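Side-chain contact in fatty acid amide hydrolase (Candida albicans, PDB 6KVR), which probably hydrolyses monocarboxylic acid amides to the free acid and ammonium, as a serine hydrolase of the amidase signature family: residues Ala296-Met299 / Asp305-Leu308. Residues are numbered along the deposited sequence; the frame is centred on the assembly and turned at random.
Sequences AGPM and DLEL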
# COMPACT_ATOMS: atom_id res chain seq x y z
N ALA A 296 -0.96 -3.70 -13.14
CA ALA A 296 -1.11 -3.53 -14.57
C ALA A 296 0.17 -2.89 -15.11
O ALA A 296 0.89 -2.20 -14.38
CB ALA A 296 -2.33 -2.66 -14.89
N GLY A 297 0.46 -3.11 -16.38
CA GLY A 297 1.67 -2.55 -16.93
C GLY A 297 1.84 -2.80 -18.42
O GLY A 297 1.07 -3.54 -19.04
N PRO A 298 2.87 -2.20 -19.01
CA PRO A 298 2.99 -2.18 -20.47
C PRO A 298 3.80 -3.34 -21.01
O PRO A 298 4.63 -3.94 -20.32
CB PRO A 298 3.70 -0.84 -20.72
CG PRO A 298 4.63 -0.72 -19.54
CD PRO A 298 3.92 -1.40 -18.36
N MSE A 299 3.54 -3.65 -22.27
CA MSE A 299 4.40 -4.54 -23.06
C MSE A 299 4.71 -3.89 -24.41
O MSE A 299 3.85 -3.21 -24.97
CB MSE A 299 3.75 -5.91 -23.23
CG MSE A 299 3.35 -6.54 -21.88
SE MSE A 299 2.01 -7.96 -22.05
CE MSE A 299 3.14 -8.96 -23.31
N ASP A 305 9.87 2.28 -25.23
CA ASP A 305 8.41 2.32 -25.27
C ASP A 305 7.82 2.04 -23.89
O ASP A 305 6.96 2.80 -23.42
CB ASP A 305 7.93 1.34 -26.33
CG ASP A 305 8.13 1.89 -27.74
OD1 ASP A 305 7.62 1.30 -28.70
OD2 ASP A 305 8.77 2.98 -27.85
N LEU A 306 8.31 1.00 -23.19
CA LEU A 306 7.94 0.82 -21.78
C LEU A 306 8.16 2.10 -20.99
O LEU A 306 7.31 2.51 -20.21
CB LEU A 306 8.76 -0.32 -21.17
CG LEU A 306 8.73 -1.69 -21.86
CD1 LEU A 306 9.33 -2.74 -20.94
CD2 LEU A 306 7.31 -2.07 -22.24
N GLU A 307 9.31 2.76 -21.21
CA GLU A 307 9.61 3.97 -20.45
C GLU A 307 8.67 5.11 -20.81
O GLU A 307 8.17 5.83 -19.93
CB GLU A 307 11.07 4.37 -20.68
CG GLU A 307 11.73 5.14 -19.54
CD GLU A 307 11.50 6.65 -19.65
OE1 GLU A 307 11.49 7.16 -20.80
OE2 GLU A 307 11.38 7.33 -18.59
N LEU A 308 8.39 5.28 -22.11
CA LEU A 308 7.45 6.31 -22.55
C LEU A 308 6.11 6.14 -21.87
O LEU A 308 5.49 7.12 -21.43
CB LEU A 308 7.28 6.23 -24.07
CG LEU A 308 6.13 7.07 -24.65
CD1 LEU A 308 6.43 8.55 -24.48
CD2 LEU A 308 5.80 6.75 -26.10
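Pro-298 of the strand segment 296-299 and Leu-306 of the helix segment 305-308 come within 5.9 Å of each other, CA to CA, in a strand and the helix that follows it after a short turn. A single methyl carries the contact. Leu-306 has its CG anti to its own carbonyl carbon (chi1 -54°), and the extended second torsion sends CD1 outward along the side chain, leaving CD2 as the folded branch that faces the strand. Leu-306 CD2 lies 4.0 Å from Pro-298 CG, in the pyrrolidine ring. Leu-306 CD2 also lies against the strand backbone, 3.8 Å from Pro-298 O and 3.8 Å from Met-299 C. All of this is van der Waals packing, and a branched side chain suits it: the fork at CG lets CD2 rest on the strand while CD1 continues onward. Proline suits the other side, because its compact apolar ring points at the helix while its carbonyl remains available to a strand, and Pro-298 pairs through its backbone with Leu-270.

Strand 295-300 lies inside the large mixed sheet at the core of the amidase signature fold, between strands 248-253 and 268-271, and helix 303-317 packs back over one face of it. The ring of Pro-298 also touches Trp-309 and Met-310 of that helix, and Leu-306 reaches His-268 and Ala-300. The side chain of Met-299, present as selenomethionine, leaves the backbone on the side away from the helix; it touches Ile-258 and lies about 8 Å from those of Lys-158 and Ser-257, the predicted charge-relay lysine and acyl-ester serine. At the buried start of the helix, the carboxylate of Asp-305 is held by Ala-86 N through OD1 and by the hydroxyl of Thr-87 through OD2.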